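Local structure of penicillin-binding protein A (Mycobacterium tuberculosis, 3UPP) at residues S394-A399 with A412-F417; P282-L287 with T333-L338. The protein probably cross-links the peptidoglycan of the cell wall as a penicillin-sensitive D,D-transpeptidase and takes part in the regulation of cell length. All coordinates share one frame; numbering follows the deposited sequence.

Interaction 1: S394-A399 with A412-F417; sequences SKTGTA and AWYIAF. With CEF (CEFOTAXIME, C3' cleaved, open, bound form), chain C.
Tyr414 holds chi1 at -179°, trans to its main-chain nitrogen, which carries the ring across to Ser394 and Thr396 on the facing strand of this antiparallel beta hairpin, whose 394-399 arm carries the Lys-Thr-Gly sequence found in penicillin-binding proteins. Thr396 has chi1 of 51°, which turns OG1 to the bound cefotaxime and leaves CG2 at the edge of the Tyr414 ring, 3.6 Å from its CD1. Further along the same ring, CE1 lies 3.4 Å from Ser394 CB. Both polar ends converge on one acceptor: Ser394 OG and Tyr414 OH each hydrogen-bond to Glu378 OE1, which ties the two strands together through a third residue.

The hairpin pairing rests on two hydrogen-bonded pairs. Between Lys395 and Ile415 both bonds are fairly straight, that from Ile415 N to Lys395 O at 178°. At Gly397 and Trp413 the geometry is less regular: Gly397 N approaches Trp413 O from above the carbonyl plane, whereas Trp413 N binds Gly397 O at 2.7 Å. On the face shared with Ile415, the Trp413 ring meets Ala399 CB at its edge, and its NE1 is fixed by Pro190 O.

Strand 393-399 is an edge strand of the five-stranded transpeptidase sheet and borders the drug. Lys395, bent at chi2 and chi4, brings NZ to Thr396 O (2.8 Å) and to Ser252 OG, beside Ser193, the probable acyl-ester serine; this fits the SxxK and KTG pattern of the family. Thr396 OG1 hydrogen-bonds to cefotaxime O1 at a modelled 2.4 Å, too short to be taken at face value. Thr398 O accepts a weak bond from cefotaxime N2, and Thr398 CG2 lies 3.2 Å from the other carboxylate oxygen, O2.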
loop_
_atom_site.group_PDB
_atom_site.type_symbol
_atom_site.label_atom_id
_atom_site.label_comp_id
_atom_site.label_asym_id
_atom_site.label_seq_id
_atom_site.Cartn_x
_atom_site.Cartn_y
_atom_site.Cartn_z
ATOM N N SER A 394 11.843 5.959 -8.630
ATOM C CA SER A 394 11.677 4.873 -7.687
ATOM C C SER A 394 12.739 4.826 -6.615
ATOM O O SER A 394 13.804 5.437 -6.722
ATOM C CB SER A 394 11.723 3.552 -8.427
ATOM O OG SER A 394 13.064 3.176 -8.653
ATOM N N LYS A 395 12.428 4.068 -5.577
ATOM C CA LYS A 395 13.410 3.664 -4.603
ATOM C C LYS A 395 13.083 2.235 -4.212
ATOM O O LYS A 395 11.916 1.903 -3.942
ATOM C CB LYS A 395 13.396 4.588 -3.385
ATOM C CG LYS A 395 14.501 4.311 -2.366
ATOM C CD LYS A 395 15.901 4.487 -2.956
ATOM C CE LYS A 395 16.972 4.023 -1.990
ATOM N NZ LYS A 395 17.220 2.562 -2.121
ATOM N N THR A 396 14.109 1.389 -4.219
ATOM C CA THR A 396 13.997 0.023 -3.753
ATOM C C THR A 396 14.436 -0.058 -2.304
ATOM O O THR A 396 14.993 0.880 -1.748
ATOM C CB THR A 396 14.849 -0.971 -4.589
ATOM O OG1 THR A 396 16.189 -0.472 -4.696
ATOM C CG2 THR A 396 14.257 -1.189 -5.989
ATOM N N GLY A 397 14.146 -1.195 -1.697
ATOM C CA GLY A 397 14.491 -1.459 -0.330
ATOM C C GLY A 397 14.369 -2.945 -0.093
ATOM O O GLY A 397 13.507 -3.641 -0.660
ATOM N N THR A 398 15.272 -3.439 0.726
ATOM C CA THR A 398 15.194 -4.792 1.186
ATOM C C THR A 398 15.476 -4.766 2.678
ATOM O O THR A 398 16.560 -4.373 3.116
ATOM C CB THR A 398 16.058 -5.783 0.310
ATOM O OG1 THR A 398 16.475 -6.917 1.082
ATOM C CG2 THR A 398 17.262 -5.095 -0.307
ATOM N N ALA A 399 14.457 -5.159 3.440
ATOM C CA ALA A 399 14.365 -4.920 4.872
ATOM C C ALA A 399 14.405 -6.182 5.721
ATOM O O ALA A 399 13.608 -7.105 5.523
ATOM C CB ALA A 399 13.076 -4.145 5.173
ATOM N N ALA A 412 11.051 -7.536 0.474
ATOM C CA ALA A 412 11.426 -6.810 -0.725
ATOM C C ALA A 412 10.441 -5.658 -0.959
ATOM O O ALA A 412 9.229 -5.876 -1.032
ATOM C CB ALA A 412 11.438 -7.739 -1.898
ATOM N N TRP A 413 10.970 -4.436 -1.080
ATOM C CA TRP A 413 10.146 -3.222 -1.201
ATOM C C TRP A 413 10.467 -2.483 -2.504
ATOM O O TRP A 413 11.593 -2.501 -2.972
ATOM C CB TRP A 413 10.453 -2.261 -0.056
ATOM C CG TRP A 413 9.713 -2.391 1.249
ATOM C CD1 TRP A 413 10.224 -2.840 2.428
ATOM C CD2 TRP A 413 8.359 -1.977 1.531
ATOM N NE1 TRP A 413 9.266 -2.770 3.429
ATOM C CE2 TRP A 413 8.118 -2.235 2.904
ATOM C CE3 TRP A 413 7.334 -1.413 0.758
ATOM C CZ2 TRP A 413 6.895 -1.930 3.533
ATOM C CZ3 TRP A 413 6.113 -1.118 1.374
ATOM C CH2 TRP A 413 5.902 -1.384 2.756
ATOM N N TYR A 414 9.474 -1.790 -3.045
ATOM C CA TYR A 414 9.639 -0.924 -4.206
ATOM C C TYR A 414 8.561 0.138 -4.179
ATOM O O TYR A 414 7.369 -0.189 -4.186
ATOM C CB TYR A 414 9.489 -1.726 -5.491
ATOM C CG TYR A 414 9.669 -0.939 -6.780
ATOM C CD1 TYR A 414 10.927 -0.433 -7.148
ATOM C CD2 TYR A 414 8.595 -0.729 -7.648
ATOM C CE1 TYR A 414 11.113 0.245 -8.348
ATOM C CE2 TYR A 414 8.769 -0.037 -8.856
ATOM C CZ TYR A 414 10.034 0.447 -9.197
ATOM O OH TYR A 414 10.218 1.135 -10.383
ATOM N N ILE A 415 8.977 1.401 -4.136
ATOM C CA ILE A 415 8.039 2.548 -4.196
ATOM C C ILE A 415 8.429 3.416 -5.370
ATOM O O ILE A 415 9.596 3.707 -5.572
ATOM C CB ILE A 415 7.963 3.395 -2.880
ATOM C CG1 ILE A 415 9.303 4.138 -2.595
ATOM C CG2 ILE A 415 7.495 2.526 -1.720
ATOM C CD1 ILE A 415 9.259 5.175 -1.414
ATOM N N ALA A 416 7.448 3.822 -6.148
ATOM C CA ALA A 416 7.731 4.422 -7.424
ATOM C C ALA A 416 6.626 5.371 -7.776
ATOM O O ALA A 416 5.543 5.324 -7.183
ATOM C CB ALA A 416 7.831 3.339 -8.490
ATOM N N PHE A 417 6.905 6.241 -8.737
ATOM C CA PHE A 417 5.841 6.980 -9.402
ATOM C C PHE A 417 6.224 7.229 -10.862
ATOM O O PHE A 417 7.378 7.043 -11.229
ATOM C CB PHE A 417 5.448 8.252 -8.627
ATOM C CG PHE A 417 6.582 9.212 -8.371
ATOM C CD1 PHE A 417 6.836 10.261 -9.259
ATOM C CD2 PHE A 417 7.350 9.106 -7.219
ATOM C CE1 PHE A 417 7.831 11.164 -9.014
ATOM C CE2 PHE A 417 8.366 10.002 -6.968
ATOM C CZ PHE A 417 8.613 11.040 -7.866
HETATM S S1 CEF C . 21.623 -2.440 0.210
HETATM C C1 CEF C . 21.734 -1.921 -1.531
HETATM C C2 CEF C . 20.539 -2.142 -2.217
HETATM C C3 CEF C . 20.662 -2.458 -3.570
HETATM C C4 CEF C . 19.260 -2.036 -1.620
HETATM C C5 CEF C . 18.106 -1.841 -2.390
HETATM O O1 CEF C . 17.998 -0.825 -3.191
HETATM O O2 CEF C . 17.155 -2.727 -2.388
HETATM N N1 CEF C . 19.057 -1.743 -0.335
HETATM C C6 CEF C . 20.139 -1.464 0.601
HETATM C C7 CEF C . 19.656 -1.616 2.036
HETATM C C8 CEF C . 18.418 -0.754 2.273
HETATM O O3 CEF C . 17.584 -1.090 3.118
HETATM N N2 CEF C . 19.368 -2.998 2.453
HETATM C C9 CEF C . 20.179 -3.611 3.330
HETATM O O4 CEF C . 21.194 -3.100 3.795
HETATM C C10 CEF C . 19.756 -5.025 3.743
HETATM N N3 CEF C . 19.346 -5.271 5.011
HETATM O O5 CEF C . 19.340 -4.051 6.100
HETATM C C11 CEF C . 18.379 -3.010 5.807
HETATM C C12 CEF C . 19.781 -6.002 2.844
HETATM C C13 CEF C . 19.592 -7.282 3.185
HETATM S S2 CEF C . 19.711 -8.130 1.766
HETATM C C14 CEF C . 19.996 -6.879 0.806
HETATM N N4 CEF C . 20.191 -6.955 -0.507
HETATM N N5 CEF C . 20.010 -5.761 1.533
#

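Interaction 2: P282-L287 with T333-L338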
loop_
_atom_site.group_PDB
_atom_site.type_symbol
_atom_site.label_atom_id
_atom_site.label_comp_id
_atom_site.label_asym_id
_atom_site.label_seq_id
_atom_site.Cartn_x
_atom_site.Cartn_y
_atom_site.Cartn_z
ATOM N N PRO A 282 -4.131 7.360 10.926
ATOM C CA PRO A 282 -4.637 7.589 9.576
ATOM C C PRO A 282 -6.160 7.743 9.559
ATOM O O PRO A 282 -6.842 7.108 10.357
ATOM C CB PRO A 282 -4.209 6.327 8.814
ATOM C CG PRO A 282 -3.175 5.649 9.687
ATOM C CD PRO A 282 -3.544 6.019 11.088
ATOM N N ARG A 283 -6.674 8.596 8.671
ATOM C CA ARG A 283 -8.105 8.659 8.374
ATOM C C ARG A 283 -8.605 7.332 7.807
ATOM O O ARG A 283 -7.829 6.563 7.258
ATOM C CB ARG A 283 -8.415 9.796 7.396
ATOM C CG ARG A 283 -8.234 11.223 7.957
ATOM C CD ARG A 283 -9.401 11.652 8.889
ATOM N NE ARG A 283 -9.172 12.997 9.414
ATOM C CZ ARG A 283 -8.365 13.279 10.439
ATOM N NH1 ARG A 283 -7.717 12.305 11.085
ATOM N NH2 ARG A 283 -8.203 14.542 10.820
ATOM N N PRO A 284 -9.904 7.018 7.992
ATOM C CA PRO A 284 -10.395 5.817 7.312
ATOM C C PRO A 284 -10.547 6.067 5.811
ATOM O O PRO A 284 -10.680 7.225 5.392
ATOM C CB PRO A 284 -11.749 5.571 7.971
ATOM C CG PRO A 284 -12.186 6.938 8.436
ATOM C CD PRO A 284 -10.942 7.649 8.830
ATOM N N THR A 285 -10.543 4.987 5.029
ATOM C CA THR A 285 -10.539 5.061 3.578
ATOM C C THR A 285 -11.848 4.737 2.799
ATOM O O THR A 285 -11.874 4.968 1.586
ATOM C CB THR A 285 -9.351 4.225 2.990
ATOM O OG1 THR A 285 -9.448 2.866 3.432
ATOM C CG2 THR A 285 -7.986 4.808 3.429
ATOM N N PRO A 286 -12.957 4.286 3.459
ATOM C CA PRO A 286 -13.390 4.146 4.867
ATOM C C PRO A 286 -12.842 2.922 5.608
ATOM O O PRO A 286 -13.170 2.706 6.775
ATOM C CB PRO A 286 -14.905 4.046 4.743
ATOM C CG PRO A 286 -15.081 3.294 3.467
ATOM C CD PRO A 286 -14.031 3.860 2.544
ATOM N N LEU A 287 -12.002 2.139 4.946
ATOM C CA LEU A 287 -11.331 1.038 5.619
ATOM C C LEU A 287 -10.252 1.578 6.550
ATOM O O LEU A 287 -9.512 2.510 6.202
ATOM C CB LEU A 287 -10.715 0.065 4.606
ATOM C CG LEU A 287 -11.575 -0.441 3.445
ATOM C CD1 LEU A 287 -10.802 -1.495 2.682
ATOM C CD2 LEU A 287 -12.901 -1.015 3.938
ATOM N N THR A 333 0.388 15.755 0.125
ATOM C CA THR A 333 -0.271 14.499 0.412
ATOM C C THR A 333 -1.777 14.685 0.263
ATOM O O THR A 333 -2.378 15.485 0.973
ATOM C CB THR A 333 0.022 14.024 1.869
ATOM O OG1 THR A 333 1.432 14.021 2.120
ATOM C CG2 THR A 333 -0.557 12.626 2.144
ATOM N N MET A 334 -2.378 13.938 -0.661
ATOM C CA MET A 334 -3.822 13.866 -0.773
ATOM C C MET A 334 -4.294 12.734 0.124
ATOM O O MET A 334 -3.627 11.719 0.252
ATOM C CB MET A 334 -4.254 13.632 -2.222
ATOM C CG MET A 334 -3.831 14.729 -3.201
ATOM S SD MET A 334 -4.305 16.405 -2.693
ATOM C CE MET A 334 -6.048 16.414 -3.105
ATOM N N ARG A 335 -5.440 12.929 0.756
ATOM C CA ARG A 335 -6.027 11.953 1.642
ATOM C C ARG A 335 -6.503 10.782 0.791
ATOM O O ARG A 335 -7.329 10.978 -0.107
ATOM C CB ARG A 335 -7.210 12.587 2.364
ATOM C CG ARG A 335 -7.941 11.659 3.292
ATOM C CD ARG A 335 -9.431 11.841 3.165
ATOM N NE ARG A 335 -10.141 10.836 3.950
ATOM C CZ ARG A 335 -10.817 11.059 5.081
ATOM N NH1 ARG A 335 -10.915 12.281 5.603
ATOM N NH2 ARG A 335 -11.413 10.035 5.686
ATOM N N PRO A 336 -5.965 9.567 1.050
ATOM C CA PRO A 336 -6.343 8.420 0.242
ATOM C C PRO A 336 -7.780 7.951 0.522
ATOM O O PRO A 336 -8.230 7.945 1.677
ATOM C CB PRO A 336 -5.318 7.359 0.634
ATOM C CG PRO A 336 -4.830 7.752 1.953
ATOM C CD PRO A 336 -4.974 9.217 2.085
ATOM N N TYR A 337 -8.494 7.588 -0.539
ATOM C CA TYR A 337 -9.852 7.088 -0.402
ATOM C C TYR A 337 -10.136 6.003 -1.408
ATOM O O TYR A 337 -9.604 6.022 -2.540
ATOM C CB TYR A 337 -10.877 8.211 -0.529
ATOM C CG TYR A 337 -10.927 8.908 -1.870
ATOM C CD1 TYR A 337 -11.979 8.668 -2.753
ATOM C CD2 TYR A 337 -9.931 9.831 -2.252
ATOM C CE1 TYR A 337 -12.053 9.317 -3.984
ATOM C CE2 TYR A 337 -9.988 10.483 -3.487
ATOM C CZ TYR A 337 -11.054 10.221 -4.345
ATOM O OH TYR A 337 -11.142 10.864 -5.559
ATOM N N LEU A 338 -10.976 5.062 -0.977
ATOM C CA LEU A 338 -11.316 3.879 -1.740
ATOM C C LEU A 338 -12.689 3.963 -2.414
ATOM O O LEU A 338 -12.961 3.219 -3.367
ATOM C CB LEU A 338 -11.236 2.642 -0.835
ATOM C CG LEU A 338 -11.440 1.280 -1.498
ATOM C CD1 LEU A 338 -10.447 1.089 -2.657
ATOM C CD2 LEU A 338 -11.314 0.145 -0.495
#
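Arg335 and Arg283 cross at about a right angle, their guanidinium planes 73° apart, where two non-helical segments of the transpeptidase domain pack together: a loop following helix 266-275 and the chain leaving strand 332-334. Arg283 CB sits over a face of the Arg335 guanidinium, displaced from its centre, 3.5 Å from NH2. Contact is thus made with the aliphatic part of Arg283, although the like charges remain close, Arg283 NE lying 4.3 Å from Arg335 NH1.

At its edge the same guanidinium gives NH2 to Pro284 O in a 2.9 Å hydrogen bond that lies in the carbonyl plane. The second bond is backbone to backbone, Leu338 N to Thr285 O at 2.7 Å. Thr285 also closes on its own segment, since its N and OG1 both donate to Leu287 O, across the cis peptide bond before Pro286. Chi1 of 57° points OG1 that way and turns CG2 to Pro336 O, 3.6 Å off. Beyond the polar part, Leu287 and Leu338 meet obliquely, both also touching Leu71 of helix 70-74, with Leu287 CD1 3.6 Å from Leu338 CD2.

Both contacts belong to the transpeptidase domain, yet they do not touch: their centres are 22 Å apart and their nearest atoms about 12 Å. The 394-399 strand of interaction 1 lines the drug site, the Lys395 side chain being about 4 Å from that of Ser193, whereas interaction 2 is remote from the catalytic serine and the drug. The five-stranded sheet relates them. Strand 393-399 forms one edge of it, and strand 143-149 forms the other, where Ile143 packs on Thr285, Pro336 and Leu338. In sequence, both segments of interaction 2 precede those of interaction 1. Helix 317-328 also touches a segment of each: Asn320 meets Trp413, and Thr326 bonds to Thr333.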